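Local coordinates for long form salivary protein D7L1 (PDB 6V4C) that binds and sequesters adenine nucleotides, above all ATP and ADP, so that platelet aggregation is inhibited while the female mosquito feeds on a vertebrate host, at residues I150-F153 against C154-F158; E199-E202 against S203-L206; L122-Y126 against L127-S131. One frame throughout, in Å; residues are numbered along the deposited sequence.

Contact 1 of 3, residues I150-F153 against C154-F158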
ATOM      1  N   ILE A 150       1.775   6.980   8.054  1.00 33.53           N
ATOM      2  CA  ILE A 150       0.652   6.214   8.587  1.00 32.94           C
ATOM      3  C   ILE A 150       0.607   6.316  10.108  1.00 31.71           C
ATOM      4  O   ILE A 150      -0.473   6.399  10.707  1.00 31.95           O
ATOM      5  CB  ILE A 150       0.698   4.756   8.086  1.00 31.29           C
ATOM      6  CG1 ILE A 150      -0.477   3.946   8.642  1.00 35.92           C
ATOM      7  CG2 ILE A 150       2.018   4.097   8.464  1.00 32.11           C
ATOM      8  CD1 ILE A 150      -1.836   4.419   8.171  1.00 34.06           C
ATOM      9  N   PHE A 151       1.777   6.350  10.753  1.00 32.88           N
ATOM     10  CA  PHE A 151       1.812   6.445  12.208  1.00 34.96           C
ATOM     11  C   PHE A 151       1.342   7.811  12.688  1.00 33.20           C
ATOM     12  O   PHE A 151       0.618   7.909  13.685  1.00 32.83           O
ATOM     13  CB  PHE A 151       3.218   6.135  12.728  1.00 35.24           C
ATOM     14  CG  PHE A 151       3.685   4.748  12.398  1.00 36.02           C
ATOM     15  CD1 PHE A 151       3.286   3.670  13.166  1.00 41.60           C
ATOM     16  CD2 PHE A 151       4.505   4.522  11.308  1.00 39.89           C
ATOM     17  CE1 PHE A 151       3.704   2.389  12.858  1.00 43.49           C
ATOM     18  CE2 PHE A 151       4.930   3.240  10.996  1.00 42.30           C
ATOM     19  CZ  PHE A 151       4.526   2.176  11.771  1.00 40.23           C
ATOM     20  N   ARG A 152       1.746   8.877  11.994  1.00 34.10           N
ATOM     21  CA  ARG A 152       1.288  10.212  12.363  1.00 33.47           C
ATOM     22  C   ARG A 152      -0.197  10.377  12.064  1.00 34.57           C
ATOM     23  O   ARG A 152      -0.936  10.967  12.860  1.00 32.81           O
ATOM     24  CB  ARG A 152       2.123  11.263  11.628  1.00 33.62           C
ATOM     25  CG  ARG A 152       1.686  12.704  11.857  1.00 33.83           C
ATOM     26  CD  ARG A 152       1.766  13.092  13.322  1.00 34.42           C
ATOM     27  NE  ARG A 152       1.356  14.482  13.524  1.00 34.89           N
ATOM     28  CZ  ARG A 152       1.106  15.024  14.712  1.00 34.81           C
ATOM     29  NH1 ARG A 152       1.219  14.297  15.814  1.00 33.65           N
ATOM     30  NH2 ARG A 152       0.735  16.295  14.794  1.00 36.29           N
ATOM     31  N   PHE A 153      -0.650   9.843  10.926  1.00 34.56           N
ATOM     32  CA  PHE A 153      -2.068   9.899  10.595  1.00 31.94           C
ATOM     33  C   PHE A 153      -2.910   9.195  11.653  1.00 35.26           C
ATOM     34  O   PHE A 153      -3.961   9.705  12.063  1.00 35.33           O
ATOM     35  CB  PHE A 153      -2.306   9.290   9.214  1.00 34.01           C
ATOM     36  CG  PHE A 153      -3.738   9.341   8.777  1.00 35.45           C
ATOM     37  CD1 PHE A 153      -4.280  10.516   8.281  1.00 36.01           C
ATOM     38  CD2 PHE A 153      -4.544   8.217   8.865  1.00 36.60           C
ATOM     39  CE1 PHE A 153      -5.602  10.568   7.881  1.00 38.74           C
ATOM     40  CE2 PHE A 153      -5.864   8.265   8.465  1.00 38.73           C
ATOM     41  CZ  PHE A 153      -6.393   9.442   7.974  1.00 38.92           C
ATOM     42  N   CYS A 154      -2.459   8.025  12.118  1.00 35.14           N
ATOM     43  CA  CYS A 154      -3.179   7.317  13.175  1.00 36.94           C
ATOM     44  C   CYS A 154      -2.990   7.995  14.529  1.00 36.00           C
ATOM     45  O   CYS A 154      -3.927   8.056  15.333  1.00 37.04           O
ATOM     46  CB  CYS A 154      -2.709   5.863  13.256  1.00 35.66           C
ATOM     47  SG  CYS A 154      -3.130   4.821  11.834  1.00 38.87           S
ATOM     48  N   GLY A 155      -1.785   8.502  14.799  1.00 35.56           N
ATOM     49  CA  GLY A 155      -1.512   9.076  16.108  1.00 36.15           C
ATOM     50  C   GLY A 155      -2.354  10.300  16.406  1.00 37.33           C
ATOM     51  O   GLY A 155      -2.776  10.515  17.547  1.00 39.22           O
ATOM     52  N   LYS A 156      -2.621  11.117  15.385  1.00 38.03           N
ATOM     53  CA  LYS A 156      -3.428  12.315  15.580  1.00 42.86           C
ATOM     54  C   LYS A 156      -4.866  11.989  15.956  1.00 44.11           C
ATOM     55  O   LYS A 156      -5.571  12.859  16.480  1.00 43.06           O
ATOM     56  CB  LYS A 156      -3.399  13.186  14.322  1.00 40.39           C
ATOM     57  CG  LYS A 156      -2.052  13.825  14.040  1.00 38.03           C
ATOM     58  CD  LYS A 156      -2.030  14.488  12.673  1.00 39.86           C
ATOM     59  CE  LYS A 156      -3.054  15.608  12.575  1.00 44.09           C
ATOM     60  NZ  LYS A 156      -3.046  16.246  11.226  1.00 47.70           N
ATOM     61  N   GLN A 157      -5.317  10.759  15.704  1.00 40.20           N
ATOM     62  CA  GLN A 157      -6.688  10.391  16.035  1.00 41.54           C
ATOM     63  C   GLN A 157      -6.839  10.009  17.500  1.00 40.63           C
ATOM     64  O   GLN A 157      -7.931  10.147  18.061  1.00 44.10           O
ATOM     65  CB  GLN A 157      -7.147   9.223  15.163  1.00 40.99           C
ATOM     66  CG  GLN A 157      -7.049   9.467  13.667  1.00 41.77           C
ATOM     67  CD  GLN A 157      -7.445   8.244  12.863  1.00 43.80           C
ATOM     68  OE1 GLN A 157      -8.417   7.562  13.185  1.00 45.08           O
ATOM     69  NE2 GLN A 157      -6.681   7.950  11.817  1.00 43.12           N
ATOM     70  N   PHE A 158      -5.766   9.532  18.132  1.00 40.24           N
ATOM     71  CA  PHE A 158      -5.852   8.961  19.467  1.00 39.44           C
ATOM     72  C   PHE A 158      -5.027   9.679  20.521  1.00 41.52           C
ATOM     73  O   PHE A 158      -5.316   9.515  21.712  1.00 44.51           O
ATOM     74  CB  PHE A 158      -5.448   7.479  19.446  1.00 39.75           C
ATOM     75  CG  PHE A 158      -6.159   6.677  18.392  1.00 41.22           C
ATOM     76  CD1 PHE A 158      -7.533   6.508  18.443  1.00 44.47           C
ATOM     77  CD2 PHE A 158      -5.456   6.100  17.350  1.00 39.81           C
ATOM     78  CE1 PHE A 158      -8.195   5.777  17.472  1.00 44.17           C
ATOM     79  CE2 PHE A 158      -6.110   5.366  16.377  1.00 41.45           C
ATOM     80  CZ  PHE A 158      -7.481   5.203  16.439  1.00 43.59           C
TER
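Lys156 leans back along its helix onto Arg152, one turn earlier, and its aliphatic chain rather than its amine makes the contact. Its CB lies 3.6 Å from the carbonyl O of Arg152, the same oxygen that accepts the backbone N-H of Lys156. CG comes next and does most of the touching: it sits over the centre of one face of the Arg152 guanidinium, 3.4 Å from CZ. CD carries on beside NE of Arg152, and a bend at chi3 (62°) then turns the end of the chain, so that NZ stops 5.2 Å from Arg152 NH2. Two like charges therefore stay apart while the methylenes of lysine cover the flat face of arginine. On the arginine side, NH1 forms a salt bridge with Asp161 and a hydrogen bond with the hydroxyl of Tyr166, which probably holds in place the guanidinium plane that Lys156 covers and may offset the nearby amine.

Helix 150-158 belongs to the second of the protein's two odorant-binding-protein (PBP/GOBP) domains, a helical fold braced by disulfides. One of these links Cys154 to Cys186 of helix 179-190. Gly155 follows, buried and with no side chain to crowd Phe151 O, the oxygen that its own N meets at 2.7 Å. The sulfur of Cys154 also meets CD1 of Ile150 at 3.9 Å, a suitable apolar neighbour for a buried disulfide.

Around the helix, Gln157 sends its side-chain amide back to Phe153. NE2 donates to Phe153 O over 3.2 Å, with the oxygen close to the amide plane but the donor well above the carbonyl plane. The same NE2 lies 3.5 Å from CE2 of the Phe153 ring, whose plane is turned 77° from that of the amide; Phe153 also touches Lys144, an ADP-binding residue of a neighbouring loop.

Contact 2 of 3, residues E199-E202 against S203-L206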
ATOM      1  N   GLU A 199      -6.893 -10.666   9.623  1.00 54.40           N
ATOM      2  CA  GLU A 199      -5.864 -11.686   9.756  1.00 55.86           C
ATOM      3  C   GLU A 199      -4.488 -11.121   9.413  1.00 51.80           C
ATOM      4  O   GLU A 199      -4.352 -10.227   8.573  1.00 51.38           O
ATOM      5  CB  GLU A 199      -6.176 -12.886   8.862  1.00 62.19           C
ATOM      6  CG  GLU A 199      -7.383 -13.690   9.324  1.00 71.36           C
ATOM      7  CD  GLU A 199      -7.846 -14.694   8.288  1.00 82.46           C
ATOM      8  OE1 GLU A 199      -7.328 -14.656   7.151  1.00 79.67           O
ATOM      9  OE2 GLU A 199      -8.726 -15.521   8.608  1.00 89.90           O
ATOM     10  N   MET A 200      -3.467 -11.654  10.080  1.00 49.94           N
ATOM     11  CA  MET A 200      -2.099 -11.203   9.858  1.00 46.65           C
ATOM     12  C   MET A 200      -1.595 -11.667   8.498  1.00 50.23           C
ATOM     13  O   MET A 200      -1.918 -12.765   8.038  1.00 48.81           O
ATOM     14  CB  MET A 200      -1.182 -11.758  10.946  1.00 47.81           C
ATOM     15  CG  MET A 200      -1.403 -11.150  12.317  1.00 47.11           C
ATOM     16  SD  MET A 200      -1.212  -9.360  12.296  1.00 49.53           S
ATOM     17  CE  MET A 200      -2.673  -8.871  13.174  1.00 43.28           C
ATOM     18  N   ASP A 201      -0.791 -10.822   7.857  1.00 42.70           N
ATOM     19  CA  ASP A 201      -0.150 -11.144   6.585  1.00 42.43           C
ATOM     20  C   ASP A 201       1.344 -11.294   6.857  1.00 45.37           C
ATOM     21  O   ASP A 201       2.073 -10.301   6.954  1.00 41.59           O
ATOM     22  CB  ASP A 201      -0.428 -10.065   5.541  1.00 43.47           C
ATOM     23  CG  ASP A 201       0.082 -10.442   4.158  1.00 45.78           C
ATOM     24  OD1 ASP A 201       0.803 -11.457   4.033  1.00 44.39           O
ATOM     25  OD2 ASP A 201      -0.245  -9.724   3.191  1.00 44.72           O
ATOM     26  N   GLU A 202       1.795 -12.484   7.014  1.00 43.53           N
ATOM     27  CA  GLU A 202       3.182 -12.806   7.282  1.00 42.99           C
ATOM     28  C   GLU A 202       4.100 -12.226   6.201  1.00 43.61           C
ATOM     29  O   GLU A 202       5.026 -11.714   6.502  1.00 42.11           O
ATOM     30  CB  GLU A 202       3.255 -14.304   7.445  1.00 45.96           C
ATOM     31  CG  GLU A 202       4.597 -14.853   7.699  1.00 50.67           C
ATOM     32  CD  GLU A 202       4.872 -16.347   7.715  1.00 57.94           C
ATOM     33  OE1 GLU A 202       5.254 -16.835   6.755  1.00 59.96           O
ATOM     34  OE2 GLU A 202       4.831 -16.930   8.713  1.00 55.64           O
ATOM     35  N   SER A 203       3.772 -12.368   4.953  1.00 42.61           N
ATOM     36  CA  SER A 203       4.623 -11.843   3.890  1.00 46.79           C
ATOM     37  C   SER A 203       4.778 -10.330   3.983  1.00 43.17           C
ATOM     38  O   SER A 203       5.837  -9.794   3.640  1.00 42.22           O
ATOM     39  CB  SER A 203       4.056 -12.232   2.525  1.00 48.89           C
ATOM     40  OG  SER A 203       2.786 -11.635   2.318  1.00 48.86           O
ATOM     41  N   ALA A 204       3.739  -9.626   4.440  1.00 41.89           N
ATOM     42  CA  ALA A 204       3.829  -8.172   4.552  1.00 42.10           C
ATOM     43  C   ALA A 204       4.828  -7.762   5.625  1.00 41.49           C
ATOM     44  O   ALA A 204       5.554  -6.774   5.462  1.00 40.96           O
ATOM     45  CB  ALA A 204       2.453  -7.578   4.843  1.00 40.83           C
ATOM     46  N   ILE A 205       4.875  -8.504   6.732  1.00 40.32           N
ATOM     47  CA  ILE A 205       5.859  -8.224   7.773  1.00 38.52           C
ATOM     48  C   ILE A 205       7.269  -8.451   7.244  1.00 38.51           C
ATOM     49  O   ILE A 205       8.172  -7.637   7.473  1.00 37.28           O
ATOM     50  CB  ILE A 205       5.568  -9.077   9.022  1.00 38.63           C
ATOM     51  CG1 ILE A 205       4.176  -8.759   9.569  1.00 37.76           C
ATOM     52  CG2 ILE A 205       6.624  -8.843  10.088  1.00 40.54           C
ATOM     53  CD1 ILE A 205       3.605  -9.862  10.443  1.00 43.91           C
ATOM     54  N   LEU A 206       7.473  -9.556   6.519  1.00 36.44           N
ATOM     55  CA  LEU A 206       8.795  -9.874   5.988  1.00 37.52           C
ATOM     56  C   LEU A 206       9.272  -8.831   4.986  1.00 36.70           C
ATOM     57  O   LEU A 206      10.480  -8.604   4.860  1.00 36.23           O
ATOM     58  CB  LEU A 206       8.779 -11.262   5.343  1.00 38.79           C
ATOM     59  CG  LEU A 206       8.390 -12.423   6.261  1.00 42.22           C
ATOM     60  CD1 LEU A 206       8.410 -13.753   5.513  1.00 45.30           C
ATOM     61  CD2 LEU A 206       9.312 -12.468   7.468  1.00 39.49           C
TER
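Asp201 OD1 takes the hydroxyl of Ser203 at 2.6 Å from OG, and more weakly the backbone N-H of Ala204, 3.5 Å from its N. The hydroxyl arrives on the syn side of the carboxylate, 29° out of its plane. With CG opposite the backbone N (chi1 -173°), the acid group of Asp201 swings forward over the first turn of helix 202-211, and Ser203 holds its OG between backbone N and carbonyl carbon (chi1 64°), pointing back to meet it. Asp201 is thus the N-cap: a short acid here can reach N-H groups that have no carbonyl one turn earlier to pair with. Its own carbonyl O accepts weak bonds from Ala204 N and Ile205 N, and the first firm helical bond follows, Leu206 N to Glu202 O at 3.3 Å.

The small methyl of Ala204 lies beside the Asp201 side chain, 3.9 Å from its CB. Ile205 turns inward to Val221 and Ile243, joining this helix to helices 218-226 and 235-247. A carboxylate at the amino end of a helix faces the positive end of its dipole, which would be expected to stabilise its ionised form.

Contact 3 of 3, residues L122-Y126 against L127-S131; sequences LEKIY and LLDSS
Two backbone N-H groups converge on the carbonyl O of Glu123: Leu128 N at 2.8 Å, in the carbonyl plane, and Asp129 N at 3.0 Å, 61° out of it. Beside them, Leu127 N donates to Lys124 O over 3.2 Å. The pairing of Leu128 with Glu123 and of Leu127 with Lys124 is a Schellman motif, which ends helix 121-125. Leu127 is its C-prime residue and has positive phi (61°), a conformation more often taken by glycine; here a leucine accepts it, and its CD2 folds back to within 3.6 Å of Lys124 O.

Side chains line the turn. Lys124 and Asp129 run side by side in the same direction, Lys124 CG resting 3.8 Å from Asp129 CB, while the amine NZ remains 5.4 Å from OD1, so the pair meets through its carbons and any attraction acts at a distance. Asp129 uses its acid elsewhere: it is the N-cap of helix 130-139, where OD2 accepts a hydrogen bond from Val132 N and a weak one from Ser131 N.

Farther out, the leucines and the tyrosine pack on neighbouring helices and loops. Leu128 packs on Trp36 and on Val11 of helix 8-22, Leu127 on Pro8 and on Gln72 of helix 66-75, and Tyr126 on Ile69 and Met58. The turn leads into helix 130-139, which carries Ser130 and Arg133, both ADP-binding residues. One helix thus ends and the next starts within a few residues: the carbonyl of Glu123 is doubly satisfied, and the Asp129 carboxylate takes N-H groups of the new helix's first turn.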
ATOM      1  N   LEU A 122      -8.612   4.958 -17.286  1.00 65.56           N
ATOM      2  CA  LEU A 122      -8.407   3.971 -16.229  1.00 66.11           C
ATOM      3  C   LEU A 122      -7.747   4.594 -15.006  1.00 62.03           C
ATOM      4  O   LEU A 122      -8.099   4.262 -13.868  1.00 58.80           O
ATOM      5  CB  LEU A 122      -7.584   2.795 -16.753  1.00 67.76           C
ATOM      6  CG  LEU A 122      -8.326   1.826 -17.673  1.00 69.97           C
ATOM      7  CD1 LEU A 122      -7.406   0.707 -18.129  1.00 69.31           C
ATOM      8  CD2 LEU A 122      -9.552   1.268 -16.969  1.00 66.49           C
ATOM      9  N   GLU A 123      -6.785   5.493 -15.221  1.00 57.15           N
ATOM     10  CA  GLU A 123      -6.170   6.197 -14.101  1.00 56.71           C
ATOM     11  C   GLU A 123      -7.207   6.998 -13.325  1.00 54.21           C
ATOM     12  O   GLU A 123      -7.105   7.138 -12.100  1.00 50.31           O
ATOM     13  CB  GLU A 123      -5.049   7.104 -14.610  1.00 55.96           C
ATOM     14  CG  GLU A 123      -3.741   6.388 -14.868  1.00 56.61           C
ATOM     15  CD  GLU A 123      -2.882   7.095 -15.895  1.00 63.33           C
ATOM     16  OE1 GLU A 123      -3.284   7.135 -17.079  1.00 64.40           O
ATOM     17  OE2 GLU A 123      -1.813   7.619 -15.518  1.00 63.78           O
ATOM     18  N   LYS A 124      -8.216   7.530 -14.018  1.00 55.16           N
ATOM     19  CA  LYS A 124      -9.251   8.298 -13.337  1.00 54.99           C
ATOM     20  C   LYS A 124     -10.196   7.389 -12.561  1.00 56.93           C
ATOM     21  O   LYS A 124     -10.536   7.681 -11.409  1.00 52.05           O
ATOM     22  CB  LYS A 124     -10.020   9.156 -14.342  1.00 59.63           C
ATOM     23  CG  LYS A 124      -9.208  10.290 -14.935  1.00 57.52           C
ATOM     24  CD  LYS A 124     -10.029  11.111 -15.915  1.00 64.13           C
ATOM     25  CE  LYS A 124      -9.234  12.287 -16.456  1.00 60.55           C
ATOM     26  NZ  LYS A 124     -10.065  13.140 -17.344  1.00 68.86           N
ATOM     27  N   ILE A 125     -10.627   6.286 -13.172  1.00 57.19           N
ATOM     28  CA  ILE A 125     -11.559   5.385 -12.500  1.00 57.58           C
ATOM     29  C   ILE A 125     -10.913   4.759 -11.269  1.00 52.27           C
ATOM     30  O   ILE A 125     -11.566   4.585 -10.232  1.00 52.83           O
ATOM     31  CB  ILE A 125     -12.098   4.333 -13.486  1.00 58.96           C
ATOM     32  CG1 ILE A 125     -13.033   4.994 -14.503  1.00 63.80           C
ATOM     33  CG2 ILE A 125     -12.817   3.217 -12.746  1.00 60.60           C
ATOM     34  CD1 ILE A 125     -13.723   4.021 -15.435  1.00 67.03           C
ATOM     35  N   TYR A 126      -9.625   4.427 -11.353  1.00 51.75           N
ATOM     36  CA  TYR A 126      -8.906   3.831 -10.236  1.00 54.04           C
ATOM     37  C   TYR A 126      -8.157   4.862  -9.396  1.00 52.26           C
ATOM     38  O   TYR A 126      -7.225   4.508  -8.669  1.00 47.34           O
ATOM     39  CB  TYR A 126      -8.006   2.693 -10.713  1.00 48.67           C
ATOM     40  CG  TYR A 126      -8.815   1.466 -11.072  1.00 57.03           C
ATOM     41  CD1 TYR A 126      -9.465   1.374 -12.296  1.00 59.32           C
ATOM     42  CD2 TYR A 126      -8.960   0.417 -10.173  1.00 55.17           C
ATOM     43  CE1 TYR A 126     -10.222   0.263 -12.621  1.00 63.31           C
ATOM     44  CE2 TYR A 126      -9.714  -0.699 -10.488  1.00 59.59           C
ATOM     45  CZ  TYR A 126     -10.342  -0.770 -11.714  1.00 64.00           C
ATOM     46  OH  TYR A 126     -11.095  -1.877 -12.036  1.00 66.30           O
ATOM     47  N   LEU A 127      -8.553   6.132  -9.488  1.00 47.92           N
ATOM     48  CA  LEU A 127      -8.159   7.162  -8.528  1.00 47.96           C
ATOM     49  C   LEU A 127      -6.648   7.373  -8.474  1.00 43.90           C
ATOM     50  O   LEU A 127      -6.107   7.791  -7.449  1.00 44.37           O
ATOM     51  CB  LEU A 127      -8.737   6.880  -7.137  1.00 45.47           C
ATOM     52  CG  LEU A 127     -10.174   6.348  -7.138  1.00 46.26           C
ATOM     53  CD1 LEU A 127     -10.695   6.115  -5.728  1.00 43.05           C
ATOM     54  CD2 LEU A 127     -11.105   7.272  -7.915  1.00 45.71           C
ATOM     55  N   LEU A 128      -5.951   7.077  -9.572  1.00 49.43           N
ATOM     56  CA  LEU A 128      -4.529   7.373  -9.673  1.00 47.94           C
ATOM     57  C   LEU A 128      -4.250   8.704 -10.357  1.00 49.18           C
ATOM     58  O   LEU A 128      -3.142   9.236 -10.220  1.00 50.15           O
ATOM     59  CB  LEU A 128      -3.800   6.247 -10.407  1.00 49.76           C
ATOM     60  CG  LEU A 128      -3.744   4.909  -9.662  1.00 48.86           C
ATOM     61  CD1 LEU A 128      -3.183   3.823 -10.557  1.00 48.31           C
ATOM     62  CD2 LEU A 128      -2.910   5.039  -8.393  1.00 47.39           C
ATOM     63  N   ASP A 129      -5.223   9.242 -11.087  1.00 49.72           N
ATOM     64  CA  ASP A 129      -5.097  10.576 -11.659  1.00 50.50           C
ATOM     65  C   ASP A 129      -4.937  11.598 -10.538  1.00 47.70           C
ATOM     66  O   ASP A 129      -5.673  11.568  -9.550  1.00 46.27           O
ATOM     67  CB  ASP A 129      -6.346  10.886 -12.479  1.00 50.63           C
ATOM     68  CG  ASP A 129      -6.339  12.283 -13.045  1.00 55.82           C
ATOM     69  OD1 ASP A 129      -5.761  12.480 -14.136  1.00 59.38           O
ATOM     70  OD2 ASP A 129      -6.912  13.184 -12.398  1.00 51.14           O
ATOM     71  N   SER A 130      -3.972  12.509 -10.706  0.63 46.55           N
ATOM     72  CA  SER A 130      -3.602  13.409  -9.616  0.63 46.24           C
ATOM     73  C   SER A 130      -4.772  14.280  -9.173  0.63 45.99           C
ATOM     74  O   SER A 130      -4.972  14.495  -7.971  0.63 44.21           O
ATOM     75  CB  SER A 130      -2.408  14.273 -10.024  0.63 47.95           C
ATOM     76  OG  SER A 130      -2.737  15.109 -11.116  0.63 48.38           O
ATOM     77  N   SER A 131      -5.560  14.789 -10.125  1.00 48.86           N
ATOM     78  CA  SER A 131      -6.672  15.666  -9.764  1.00 50.85           C
ATOM     79  C   SER A 131      -7.799  14.898  -9.082  1.00 50.10           C
ATOM     80  O   SER A 131      -8.383  15.384  -8.107  1.00 48.27           O
ATOM     81  CB  SER A 131      -7.184  16.411 -10.995  1.00 52.67           C
ATOM     82  OG  SER A 131      -6.196  17.296 -11.484  1.00 54.18           O
TER

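Along the chain the order is contact 3, contact 1, contact 2, and none touches another. Contact 3 joins helices 121-125 and 130-139, contact 1 lies wholly within helix 150-158, and contact 2 opens helix 202-211. Contacts 1 and 2 lie in the same odorant-binding-protein domain, their centres about 21 Å apart; the centre of contact 3 is about 26 Å from that of contact 1 and about 28 Å from that of contact 2, on the other side of the chain's centre from the latter. Contact 3 includes ADP-binding Ser130, and contact 1 packs against ADP-binding Lys144, so these two approach the nucleotide site from separate helices, whereas contact 2 lies away from it.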